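Local coordinates for protein prolyl-tRNA synthetase (Giardia lamblia ATCC 50803, PDB 3IAL) that probably charges tRNA(Pro) with L-proline at the expense of ATP, by way of a prolyl-adenylate intermediate, as a class II aminoacyl-tRNA synthetase, at residues 305-310 with 365-370; 300-305 with 336-341; 462-467 with 501-506; 441-446 with 458-463. All coordinates share one frame; numbering follows the deposited sequence.

Contact 1. Residues 305-310 with 365-370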
loop_
_atom_site.group_PDB
_atom_site.type_symbol
_atom_site.label_atom_id
_atom_site.label_comp_id
_atom_site.label_asym_id
_atom_site.label_seq_id
_atom_site.Cartn_x
_atom_site.Cartn_y
_atom_site.Cartn_z
ATOM N N ILE B 305 -25.233 18.023 5.717
ATOM C CA ILE B 305 -25.160 19.463 5.926
ATOM C C ILE B 305 -26.315 19.952 6.803
ATOM O O ILE B 305 -27.475 19.877 6.401
ATOM C CB ILE B 305 -25.166 20.221 4.587
ATOM C CG1 ILE B 305 -23.967 19.789 3.732
ATOM C CG2 ILE B 305 -25.118 21.740 4.828
ATOM C CD1 ILE B 305 -24.034 20.254 2.281
ATOM N N PRO B 306 -26.003 20.430 8.016
ATOM C CA PRO B 306 -27.028 21.098 8.810
ATOM C C PRO B 306 -27.403 22.428 8.163
ATOM O O PRO B 306 -26.517 23.207 7.840
ATOM C CB PRO B 306 -26.347 21.334 10.169
ATOM C CG PRO B 306 -25.015 20.690 10.095
ATOM C CD PRO B 306 -24.690 20.442 8.675
ATOM N N ILE B 307 -28.695 22.669 7.947
ATOM C CA ILE B 307 -29.142 23.927 7.353
ATOM C C ILE B 307 -29.960 24.746 8.343
ATOM O O ILE B 307 -30.551 24.202 9.286
ATOM C CB ILE B 307 -29.940 23.726 6.032
ATOM C CG1 ILE B 307 -31.246 22.962 6.259
ATOM C CG2 ILE B 307 -29.083 23.026 4.994
ATOM C CD1 ILE B 307 -32.075 22.793 4.989
ATOM N N GLY B 308 -29.967 26.062 8.121
ATOM C CA GLY B 308 -30.748 26.993 8.926
ATOM C C GLY B 308 -30.316 27.154 10.371
ATOM O O GLY B 308 -31.091 27.643 11.190
ATOM N N CYS B 309 -29.088 26.751 10.693
ATOM C CA CYS B 309 -28.552 26.932 12.040
ATOM C C CYS B 309 -27.977 28.340 12.219
ATOM O O CYS B 309 -27.762 29.067 11.245
ATOM C CB CYS B 309 -27.492 25.874 12.348
ATOM S SG CYS B 309 -28.141 24.176 12.448
ATOM N N GLY B 310 -27.758 28.727 13.475
ATOM C CA GLY B 310 -27.182 30.030 13.804
ATOM C C GLY B 310 -28.152 31.201 13.847
ATOM O O GLY B 310 -27.723 32.352 13.943
ATOM N N ARG B 365 -25.301 14.108 -0.849
ATOM C CA ARG B 365 -25.453 14.980 0.313
ATOM C C ARG B 365 -26.834 14.818 0.917
ATOM O O ARG B 365 -27.830 14.633 0.208
ATOM C CB ARG B 365 -25.179 16.452 -0.004
ATOM C CG ARG B 365 -26.248 17.145 -0.806
ATOM C CD ARG B 365 -26.081 18.648 -0.783
ATOM N NE ARG B 365 -27.051 19.265 -1.678
ATOM C CZ ARG B 365 -26.920 19.328 -3.001
ATOM N NH1 ARG B 365 -25.840 18.829 -3.601
ATOM N NH2 ARG B 365 -27.871 19.903 -3.727
ATOM N N ILE B 366 -26.872 14.879 2.239
ATOM C CA ILE B 366 -28.100 14.881 2.980
ATOM C C ILE B 366 -28.204 16.255 3.645
ATOM O O ILE B 366 -27.248 16.713 4.265
ATOM C CB ILE B 366 -28.112 13.776 4.059
ATOM C CG1 ILE B 366 -27.859 12.399 3.437
ATOM C CG2 ILE B 366 -29.447 13.774 4.816
ATOM C CD1 ILE B 366 -27.755 11.276 4.458
ATOM N N GLU B 367 -29.352 16.909 3.498
ATOM C CA GLU B 367 -29.605 18.177 4.161
ATOM C C GLU B 367 -30.633 17.934 5.256
ATOM O O GLU B 367 -31.663 17.318 5.016
ATOM C CB GLU B 367 -30.116 19.217 3.169
ATOM C CG GLU B 367 -29.113 19.543 2.063
ATOM C CD GLU B 367 -29.649 20.518 1.025
ATOM O OE1 GLU B 367 -30.684 21.161 1.275
ATOM O OE2 GLU B 367 -29.018 20.647 -0.043
ATOM N N VAL B 368 -30.319 18.403 6.458
ATOM C CA VAL B 368 -31.180 18.267 7.617
ATOM C C VAL B 368 -31.317 19.646 8.249
ATOM O O VAL B 368 -30.315 20.271 8.591
ATOM C CB VAL B 368 -30.562 17.303 8.648
ATOM C CG1 VAL B 368 -31.511 17.092 9.815
ATOM C CG2 VAL B 368 -30.181 15.965 7.992
ATOM N N GLY B 369 -32.553 20.123 8.378
ATOM C CA GLY B 369 -32.839 21.407 9.013
ATOM C C GLY B 369 -34.009 21.320 9.979
ATOM O O GLY B 369 -34.693 20.300 10.053
ATOM N N GLN B 370 -34.240 22.407 10.711
ATOM C CA GLN B 370 -35.279 22.453 11.741
ATOM C C GLN B 370 -36.643 22.056 11.186
ATOM O O GLN B 370 -37.320 21.198 11.750
ATOM C CB GLN B 370 -35.348 23.855 12.370
ATOM C CG GLN B 370 -36.443 24.030 13.423
ATOM C CD GLN B 370 -36.645 25.479 13.837
ATOM O OE1 GLN B 370 -35.707 26.279 13.846
ATOM N NE2 GLN B 370 -37.880 25.820 14.194
HETATM O O HOH W 1 -32.472 24.758 11.120
#

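Contact 2. Residues 300-305 with 336-341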
loop_
_atom_site.group_PDB
_atom_site.type_symbol
_atom_site.label_atom_id
_atom_site.label_comp_id
_atom_site.label_asym_id
_atom_site.label_seq_id
_atom_site.Cartn_x
_atom_site.Cartn_y
_atom_site.Cartn_z
ATOM N N ILE B 300 -15.279 10.635 0.652
ATOM C CA ILE B 300 -16.496 10.812 1.437
ATOM C C ILE B 300 -17.679 10.366 0.587
ATOM O O ILE B 300 -17.978 10.988 -0.426
ATOM C CB ILE B 300 -16.675 12.299 1.826
ATOM C CG1 ILE B 300 -15.648 12.702 2.888
ATOM C CG2 ILE B 300 -18.091 12.575 2.335
ATOM C CD1 ILE B 300 -15.422 14.205 2.959
ATOM N N HIS B 301 -18.341 9.280 0.975
ATOM C CA HIS B 301 -19.541 8.829 0.266
ATOM C C HIS B 301 -20.681 9.835 0.408
ATOM O O HIS B 301 -21.458 10.042 -0.520
ATOM C CB HIS B 301 -20.048 7.502 0.827
ATOM C CG HIS B 301 -19.190 6.321 0.509
ATOM N ND1 HIS B 301 -18.663 5.505 1.487
ATOM C CD2 HIS B 301 -18.794 5.793 -0.673
ATOM C CE1 HIS B 301 -17.968 4.536 0.923
ATOM N NE2 HIS B 301 -18.031 4.687 -0.387
ATOM N N VAL B 302 -20.789 10.428 1.594
ATOM C CA VAL B 302 -21.950 11.232 1.973
ATOM C C VAL B 302 -21.528 12.444 2.792
ATOM O O VAL B 302 -20.807 12.316 3.774
ATOM C CB VAL B 302 -22.934 10.417 2.831
ATOM C CG1 VAL B 302 -24.101 11.291 3.293
ATOM C CG2 VAL B 302 -23.439 9.196 2.069
ATOM N N VAL B 303 -21.980 13.625 2.391
ATOM C CA VAL B 303 -21.778 14.812 3.216
ATOM C C VAL B 303 -23.127 15.229 3.797
ATOM O O VAL B 303 -24.093 15.427 3.061
ATOM C CB VAL B 303 -21.115 15.966 2.440
ATOM C CG1 VAL B 303 -21.924 16.344 1.182
ATOM C CG2 VAL B 303 -20.906 17.168 3.368
ATOM N N ILE B 304 -23.196 15.335 5.119
ATOM C CA ILE B 304 -24.427 15.742 5.783
ATOM C C ILE B 304 -24.282 17.204 6.150
ATOM O O ILE B 304 -23.322 17.585 6.806
ATOM C CB ILE B 304 -24.707 14.904 7.047
ATOM C CG1 ILE B 304 -24.590 13.408 6.749
ATOM C CG2 ILE B 304 -26.094 15.193 7.575
ATOM C CD1 ILE B 304 -24.924 12.514 7.947
ATOM N N ILE B 305 -25.233 18.023 5.717
ATOM C CA ILE B 305 -25.160 19.463 5.926
ATOM C C ILE B 305 -26.315 19.952 6.803
ATOM O O ILE B 305 -27.475 19.877 6.401
ATOM C CB ILE B 305 -25.166 20.221 4.587
ATOM C CG1 ILE B 305 -23.967 19.789 3.732
ATOM C CG2 ILE B 305 -25.118 21.740 4.828
ATOM C CD1 ILE B 305 -24.034 20.254 2.281
ATOM N N LEU B 336 -23.238 0.577 8.214
ATOM C CA LEU B 336 -23.070 0.397 6.772
ATOM C C LEU B 336 -21.620 0.507 6.292
ATOM O O LEU B 336 -21.320 0.125 5.164
ATOM C CB LEU B 336 -23.936 1.411 6.013
ATOM C CG LEU B 336 -25.430 1.422 6.354
ATOM C CD1 LEU B 336 -26.140 2.603 5.679
ATOM C CD2 LEU B 336 -26.074 0.099 5.966
ATOM N N GLY B 337 -20.730 1.039 7.128
ATOM C CA GLY B 337 -19.324 1.205 6.755
ATOM C C GLY B 337 -19.056 2.339 5.776
ATOM O O GLY B 337 -18.016 2.358 5.120
ATOM N N LEU B 338 -19.985 3.291 5.681
ATOM C CA LEU B 338 -19.847 4.424 4.761
ATOM C C LEU B 338 -18.921 5.483 5.332
ATOM O O LEU B 338 -18.812 5.633 6.550
ATOM C CB LEU B 338 -21.207 5.055 4.469
ATOM C CG LEU B 338 -22.248 4.163 3.788
ATOM C CD1 LEU B 338 -23.503 4.977 3.464
ATOM C CD2 LEU B 338 -21.671 3.517 2.526
ATOM N N ARG B 339 -18.244 6.205 4.448
ATOM C CA ARG B 339 -17.427 7.336 4.829
ATOM C C ARG B 339 -18.340 8.551 4.784
ATOM O O ARG B 339 -18.916 8.867 3.751
ATOM C CB ARG B 339 -16.225 7.482 3.893
ATOM C CG ARG B 339 -15.282 6.266 3.939
ATOM C CD ARG B 339 -14.104 6.375 2.984
ATOM N NE ARG B 339 -14.485 6.245 1.575
ATOM C CZ ARG B 339 -14.640 5.091 0.918
ATOM N NH1 ARG B 339 -14.459 3.925 1.522
ATOM N NH2 ARG B 339 -14.973 5.104 -0.366
ATOM N N VAL B 340 -18.488 9.201 5.932
ATOM C CA VAL B 340 -19.432 10.291 6.111
ATOM C C VAL B 340 -18.718 11.514 6.655
ATOM O O VAL B 340 -17.859 11.399 7.521
ATOM C CB VAL B 340 -20.552 9.871 7.087
ATOM C CG1 VAL B 340 -21.562 10.993 7.280
ATOM C CG2 VAL B 340 -21.227 8.593 6.582
ATOM N N SER B 341 -19.069 12.682 6.130
ATOM C CA SER B 341 -18.576 13.947 6.664
ATOM C C SER B 341 -19.746 14.851 7.067
ATOM O O SER B 341 -20.829 14.784 6.475
ATOM C CB SER B 341 -17.703 14.655 5.633
ATOM O OG SER B 341 -17.043 15.755 6.226
#

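Contact 3. Residues 462-467 with 501-506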
loop_
_atom_site.group_PDB
_atom_site.type_symbol
_atom_site.label_atom_id
_atom_site.label_comp_id
_atom_site.label_asym_id
_atom_site.label_seq_id
_atom_site.Cartn_x
_atom_site.Cartn_y
_atom_site.Cartn_z
ATOM N N PHE B 462 -13.760 -2.014 -38.424
ATOM C CA PHE B 462 -13.814 -2.348 -39.843
ATOM C C PHE B 462 -13.306 -3.757 -40.113
ATOM O O PHE B 462 -12.329 -4.194 -39.500
ATOM C CB PHE B 462 -13.019 -1.328 -40.672
ATOM C CG PHE B 462 -11.543 -1.251 -40.328
ATOM C CD1 PHE B 462 -10.602 -1.944 -41.078
ATOM C CD2 PHE B 462 -11.097 -0.448 -39.295
ATOM C CE1 PHE B 462 -9.243 -1.860 -40.781
ATOM C CE2 PHE B 462 -9.739 -0.353 -38.995
ATOM C CZ PHE B 462 -8.813 -1.059 -39.737
ATOM N N PRO B 463 -13.972 -4.478 -41.035
ATOM C CA PRO B 463 -13.433 -5.784 -41.414
ATOM C C PRO B 463 -12.083 -5.601 -42.108
ATOM O O PRO B 463 -11.886 -4.615 -42.834
ATOM C CB PRO B 463 -14.489 -6.369 -42.363
ATOM C CG PRO B 463 -15.361 -5.221 -42.768
ATOM C CD PRO B 463 -15.201 -4.122 -41.768
ATOM N N PHE B 464 -11.167 -6.532 -41.869
ATOM C CA PHE B 464 -9.792 -6.398 -42.327
ATOM C C PHE B 464 -9.233 -7.772 -42.691
ATOM O O PHE B 464 -9.599 -8.774 -42.077
ATOM C CB PHE B 464 -8.963 -5.726 -41.223
ATOM C CG PHE B 464 -7.580 -5.321 -41.642
ATOM C CD1 PHE B 464 -7.383 -4.389 -42.646
ATOM C CD2 PHE B 464 -6.468 -5.847 -40.994
ATOM C CE1 PHE B 464 -6.090 -4.000 -43.018
ATOM C CE2 PHE B 464 -5.189 -5.474 -41.350
ATOM C CZ PHE B 464 -4.995 -4.547 -42.368
ATOM N N TYR B 465 -8.332 -7.802 -43.669
ATOM C CA TYR B 465 -7.913 -9.051 -44.315
ATOM C C TYR B 465 -6.866 -9.902 -43.568
ATOM O O TYR B 465 -6.644 -11.050 -43.942
ATOM C CB TYR B 465 -7.408 -8.751 -45.734
ATOM C CG TYR B 465 -5.969 -8.292 -45.802
ATOM C CD1 TYR B 465 -4.942 -9.202 -46.072
ATOM C CD2 TYR B 465 -5.631 -6.963 -45.589
ATOM C CE1 TYR B 465 -3.627 -8.795 -46.136
ATOM C CE2 TYR B 465 -4.316 -6.548 -45.644
ATOM C CZ TYR B 465 -3.318 -7.469 -45.925
ATOM O OH TYR B 465 -2.005 -7.065 -45.976
ATOM N N THR B 466 -6.218 -9.354 -42.542
ATOM C CA THR B 466 -5.163 -10.084 -41.846
ATOM C C THR B 466 -4.938 -9.614 -40.404
ATOM O O THR B 466 -5.173 -8.459 -40.064
ATOM C CB THR B 466 -3.822 -9.964 -42.596
ATOM O OG1 THR B 466 -2.860 -10.824 -41.986
ATOM C CG2 THR B 466 -3.293 -8.519 -42.562
ATOM N N THR B 467 -4.478 -10.531 -39.563
ATOM C CA THR B 467 -4.036 -10.192 -38.220
ATOM C C THR B 467 -2.525 -10.341 -38.132
ATOM O O THR B 467 -1.955 -10.224 -37.051
ATOM C CB THR B 467 -4.685 -11.106 -37.166
ATOM O OG1 THR B 467 -4.219 -12.455 -37.343
ATOM C CG2 THR B 467 -6.195 -11.050 -37.279
ATOM N N CYS B 501 -12.563 -7.116 -46.632
ATOM C CA CYS B 501 -11.712 -6.142 -45.967
ATOM C C CYS B 501 -12.027 -4.745 -46.474
ATOM O O CYS B 501 -12.019 -4.513 -47.681
ATOM C CB CYS B 501 -10.242 -6.474 -46.232
ATOM S SG CYS B 501 -9.030 -5.244 -45.683
ATOM N N ALA B 502 -12.281 -3.822 -45.546
ATOM C CA ALA B 502 -12.576 -2.419 -45.873
ATOM C C ALA B 502 -11.467 -1.705 -46.648
ATOM O O ALA B 502 -11.731 -0.711 -47.321
ATOM C CB ALA B 502 -12.865 -1.638 -44.597
ATOM N N LEU B 503 -10.228 -2.181 -46.533
ATOM C CA LEU B 503 -9.091 -1.450 -47.076
ATOM C C LEU B 503 -8.512 -2.051 -48.362
ATOM O O LEU B 503 -8.182 -1.311 -49.284
ATOM C CB LEU B 503 -8.007 -1.298 -46.010
ATOM C CG LEU B 503 -8.462 -0.612 -44.714
ATOM C CD1 LEU B 503 -7.283 -0.395 -43.787
ATOM C CD2 LEU B 503 -9.184 0.717 -44.978
ATOM N N SER B 504 -8.404 -3.376 -48.424
ATOM C CA SER B 504 -7.767 -4.069 -49.552
ATOM C C SER B 504 -8.759 -4.688 -50.528
ATOM O O SER B 504 -8.404 -4.970 -51.673
ATOM C CB SER B 504 -6.852 -5.186 -49.031
ATOM O OG SER B 504 -7.600 -6.205 -48.376
ATOM N N GLY B 505 -9.988 -4.926 -50.074
ATOM C CA GLY B 505 -10.981 -5.642 -50.871
ATOM C C GLY B 505 -10.895 -7.161 -50.773
ATOM O O GLY B 505 -11.775 -7.864 -51.279
ATOM N N LYS B 506 -9.846 -7.666 -50.120
ATOM C CA LYS B 506 -9.634 -9.105 -49.937
ATOM C C LYS B 506 -10.620 -9.674 -48.915
ATOM O O LYS B 506 -11.321 -8.911 -48.250
ATOM C CB LYS B 506 -8.192 -9.370 -49.486
ATOM C CG LYS B 506 -7.138 -8.952 -50.499
ATOM C CD LYS B 506 -5.744 -9.317 -50.012
ATOM C CE LYS B 506 -4.662 -8.688 -50.877
ATOM N NZ LYS B 506 -3.330 -8.726 -50.200
#

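Contact 4. Residues 441-446 with 458-463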
loop_
_atom_site.group_PDB
_atom_site.type_symbol
_atom_site.label_atom_id
_atom_site.label_comp_id
_atom_site.label_asym_id
_atom_site.label_seq_id
_atom_site.Cartn_x
_atom_site.Cartn_y
_atom_site.Cartn_z
ATOM N N THR B 441 -17.734 2.870 -34.111
ATOM C CA THR B 441 -18.389 3.136 -35.385
ATOM C C THR B 441 -17.917 2.185 -36.470
ATOM O O THR B 441 -16.730 2.101 -36.755
ATOM C CB THR B 441 -18.096 4.560 -35.882
ATOM O OG1 THR B 441 -18.422 5.508 -34.857
ATOM C CG2 THR B 441 -18.909 4.864 -37.172
ATOM N N ASN B 442 -18.858 1.496 -37.102
ATOM C CA ASN B 442 -18.536 0.572 -38.187
ATOM C C ASN B 442 -18.217 1.333 -39.476
ATOM O O ASN B 442 -18.925 2.267 -39.832
ATOM C CB ASN B 442 -19.679 -0.432 -38.388
ATOM C CG ASN B 442 -19.713 -1.494 -37.295
ATOM O OD1 ASN B 442 -18.728 -2.202 -37.068
ATOM N ND2 ASN B 442 -20.843 -1.603 -36.610
ATOM N N CYS B 443 -17.130 0.949 -40.142
ATOM C CA CYS B 443 -16.672 1.613 -41.367
ATOM C C CYS B 443 -16.357 0.584 -42.451
ATOM O O CYS B 443 -15.793 -0.476 -42.164
ATOM C CB CYS B 443 -15.439 2.470 -41.081
ATOM S SG CYS B 443 -15.710 3.722 -39.802
ATOM N N LYS B 444 -16.734 0.908 -43.690
ATOM C CA LYS B 444 -16.588 -0.005 -44.828
ATOM C C LYS B 444 -15.529 0.457 -45.826
ATOM O O LYS B 444 -15.433 -0.102 -46.917
ATOM C CB LYS B 444 -17.922 -0.141 -45.577
ATOM C CG LYS B 444 -19.084 -0.654 -44.735
ATOM C CD LYS B 444 -20.282 -1.084 -45.605
ATOM C CE LYS B 444 -20.973 0.100 -46.281
ATOM N NZ LYS B 444 -20.227 0.629 -47.469
ATOM N N SER B 445 -14.737 1.465 -45.460
ATOM C CA SER B 445 -13.743 2.026 -46.372
ATOM C C SER B 445 -12.712 2.891 -45.657
ATOM O O SER B 445 -12.927 3.328 -44.539
ATOM C CB SER B 445 -14.434 2.867 -47.451
ATOM O OG SER B 445 -14.809 4.131 -46.934
ATOM N N PHE B 446 -11.599 3.146 -46.332
ATOM C CA PHE B 446 -10.574 4.048 -45.827
ATOM C C PHE B 446 -11.172 5.412 -45.475
ATOM O O PHE B 446 -10.930 5.935 -44.380
ATOM C CB PHE B 446 -9.453 4.205 -46.856
ATOM C CG PHE B 446 -8.226 4.878 -46.323
ATOM C CD1 PHE B 446 -7.270 4.156 -45.624
ATOM C CD2 PHE B 446 -8.010 6.234 -46.539
ATOM C CE1 PHE B 446 -6.118 4.781 -45.137
ATOM C CE2 PHE B 446 -6.864 6.861 -46.054
ATOM C CZ PHE B 446 -5.918 6.129 -45.354
ATOM N N GLY B 458 -13.289 8.393 -31.171
ATOM C CA GLY B 458 -13.564 7.054 -30.665
ATOM C C GLY B 458 -12.917 5.984 -31.525
ATOM O O GLY B 458 -11.901 6.223 -32.185
ATOM N N LEU B 459 -13.519 4.801 -31.517
ATOM C CA LEU B 459 -12.985 3.650 -32.234
ATOM C C LEU B 459 -13.697 3.496 -33.578
ATOM O O LEU B 459 -14.922 3.618 -33.654
ATOM C CB LEU B 459 -13.155 2.386 -31.386
ATOM C CG LEU B 459 -12.300 2.355 -30.106
ATOM C CD1 LEU B 459 -12.980 1.567 -28.972
ATOM C CD2 LEU B 459 -10.905 1.796 -30.405
ATOM N N ALA B 460 -12.915 3.257 -34.629
ATOM C CA ALA B 460 -13.441 2.921 -35.955
ATOM C C ALA B 460 -13.241 1.430 -36.175
ATOM O O ALA B 460 -12.107 0.943 -36.192
ATOM C CB ALA B 460 -12.727 3.717 -37.039
ATOM N N ARG B 461 -14.352 0.716 -36.328
ATOM C CA ARG B 461 -14.357 -0.734 -36.446
ATOM C C ARG B 461 -14.575 -1.107 -37.905
ATOM O O ARG B 461 -15.449 -0.562 -38.560
ATOM C CB ARG B 461 -15.472 -1.304 -35.577
ATOM C CG ARG B 461 -15.519 -2.817 -35.484
ATOM C CD ARG B 461 -16.635 -3.215 -34.553
ATOM N NE ARG B 461 -16.840 -4.661 -34.479
ATOM C CZ ARG B 461 -17.660 -5.361 -35.264
ATOM N NH1 ARG B 461 -18.355 -4.771 -36.230
ATOM N NH2 ARG B 461 -17.777 -6.677 -35.088
ATOM N N PHE B 462 -13.760 -2.014 -38.424
ATOM C CA PHE B 462 -13.814 -2.348 -39.843
ATOM C C PHE B 462 -13.306 -3.757 -40.113
ATOM O O PHE B 462 -12.329 -4.194 -39.500
ATOM C CB PHE B 462 -13.019 -1.328 -40.672
ATOM C CG PHE B 462 -11.543 -1.251 -40.328
ATOM C CD1 PHE B 462 -10.602 -1.944 -41.078
ATOM C CD2 PHE B 462 -11.097 -0.448 -39.295
ATOM C CE1 PHE B 462 -9.243 -1.860 -40.781
ATOM C CE2 PHE B 462 -9.739 -0.353 -38.995
ATOM C CZ PHE B 462 -8.813 -1.059 -39.737
ATOM N N PRO B 463 -13.972 -4.478 -41.035
ATOM C CA PRO B 463 -13.433 -5.784 -41.414
ATOM C C PRO B 463 -12.083 -5.601 -42.108
ATOM O O PRO B 463 -11.886 -4.615 -42.834
ATOM C CB PRO B 463 -14.489 -6.369 -42.363
ATOM C CG PRO B 463 -15.361 -5.221 -42.768
ATOM C CD PRO B 463 -15.201 -4.122 -41.768
HETATM O O HOH W 2 -16.487 6.095 -33.089
#

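Contact 1. Residues 305-310 with 365-370
Ile305 pairs with Glu367 and Pro306 with Val368 where two parallel strands, 302-307 and 364-369, run side by side in the sheet of the anticodon-binding domain. Ile305 N bonds Ile366 O at 2.8 Å, Val368 N returns a bond to Ile305 O, and Ile307 N reaches Val368 O. Followed outward, the Ile305 side chain has CB near Ile366 O at 4.1 Å; CG2 is anti to the backbone N, while CG1 lies beside that N and carries CD1 across the Arg365 chain, 4.0 Å from its CD. The extended Arg365 chain continues to NE, which bonds Glu367 OE2 at 2.9 Å within the guanidinium plane, using the anti lone pair of that oxygen. This salt bridge joins two residues of one strand on the face packed by helix 350-359. Pro306 and Val368 occupy the other face, against helix 315-334. Further along, Ile307 CG1 sits between the backbone N and carbonyl carbon (chi1 64°), a rotamer that brings it to 3.5 Å from Gly369 CA. Beyond it a water links the two segments, donating to Ile307 O at 2.7 Å and accepting from Gln370 N at 3.0 Å.

Contact 2. Residues 300-305 with 336-341
Val302 and Val303 lie level with Val340 and Ser341 in parallel pairing, with Ser341 N bonded to Val302 O at 3.0 Å and Ile304 N to Ser341 O at 2.8 Å. The two strands belong to a beta-alpha-beta unit of the anticodon-binding domain, in which helix 315-334 links strand 302-307 to strand 340-342. Just ahead of the paired strands, Arg339 O receives Val302 N and, weakly, His301 N. The His301 ring accepts Arg339 N on ND1, a nearly straight bond of 3.1 Å with the donor tilted slightly from the ring plane. One residue thus meets Arg339 through both backbone and ring. The Arg339 chain bends at chi3 (-71°), bringing its guanidinium over one face of the imidazole, the planes 37° apart; His301 CE1 in turn lies above one guanidinium face, toward its rim. Arg339 NH2 finds its hydrogen-bond partner in Ala298 O, while His301 NE2 has a weak bond to Pro295 O. Leu338 adds CD2 at 3.8 Å from His301 ND1. On the face turned to helix 315-334, Ile304 CD1 meets Val340 CG1 at 3.7 Å. On the other face, Ile300 reaches Ser341 along its side: CG1 and CG2 both approach CB, and the terminal CD1 comes closer still, 3.5 Å from Ser341 CB.

Contact 3. Residues 462-467 with 501-506
Cys501 SG touches two neighbouring rings, Phe464 and Tyr465, each turned differently to it. SG approaches Phe464 obliquely, 3.6 Å from CD1, but meets the Tyr465 ring at its edge, near the ring plane and 3.8 Å from CD2. These are two Cys sulfur-aromatic contacts made by one atom, and the rings also meet each other, Tyr465 CD2 lying over one face of Phe464. The thiol lies anti to the backbone N (chi1 172°), which points it into its own turn, where Leu503 N and Ser504 N both donate to it. Tyr465 CG stands between its backbone N and carbonyl carbon (chi1 83°), bringing the ring alongside the loop. Lys506 runs beside this ring in the same direction, its CB 3.9 Å from Tyr465 CB and its CD near CD1. Ser504 OG approaches Tyr465 CD2 obliquely at 3.5 Å and also accepts from Lys506 N, forming an ST turn. The Leu503 side chain crosses both phenylalanines obliquely, its CD1 3.9 Å from Phe462 CE1 and from Phe464 CE1. Ala502 CB packs against Phe462 CB, while Ala502 N binds Pro463 O at 2.9 Å from above the carbonyl plane. The loop 501-506 thereby closes over the end of strand 459-464 in the C-terminal domain of the synthetase. Strand 510-515 pairs with the same strand and packs Met512 against both phenylalanines; Ile449 of helix 446-455 touches Phe462 and Leu503, and Trp474 of helix 472-482 touches Leu503 and Tyr465.

Contact 4. Residues 441-446 with 458-463
Arg461 presents the edge of its guanidinium to Asn442, whose OD1 lies almost in the guanidinium plane and accepts from NH1 at 2.7 Å. The amide plane is turned 74° from that of the guanidinium, and NH1 stands 23° out of the carbonyl plane. The two side chains run next to each other in the same direction. With CG anti to the backbone N (chi1 -174°) and the chain extended to NE, Arg461 passes along Asn442 OD1, which is also 3.4 Å from CD. Other groups hold the rest of the guanidinium: NH2 forms a salt bridge with Glu493, NE has a weak bond to Tyr513 OH, and Tyr511 makes a cation-pi contact. These partners probably fix its rotation.

Beneath these side chains the backbones pair in parallel. Thr441 N bonds Leu459 O, Arg461 N bonds Thr441 O at 2.8 Å, and Cys443 N bonds Arg461 O at 2.8 Å. On the face away from Asn442, Cys443 SG rests 4.1 Å from Ala460 CB. Cys443 O approaches Phe462 CB at 3.3 Å. Thr441 OG1 donates to a water at 2.7 Å that in turn donates to Leu459 O, and Lys456 also bonds this hydroxyl. After the strand Ser445 N-caps helix 446-455, its OG accepting from Glu448 N. Strand 440-442, this helix and strand 459-464 make up a beta-alpha-beta unit, whose two strands the contact sets side by side in parallel.

Overall arrangement
Going from the N terminus, the first segment met lies on strand 302-307, which serves both contact 1 and contact 2. Contact 2 closes the shorter loop, over helix 315-334, and contact 1 the longer one, which also takes in helix 350-359. Their segments alternate and share Ile305, placing strand 302-307 between 340-342 and 364-369 in the anticodon-binding domain. Later, contact 4 closes a short loop over helix 446-455, and contact 3 continues in series from the same strand, 459-464, sharing Phe462 and Pro463; there Ala502 packs on Lys444 and Ser445. The two pairs stay apart: the centres of contacts 1 and 3 are about 62 Å from each other, on opposite sides of the chain's centre.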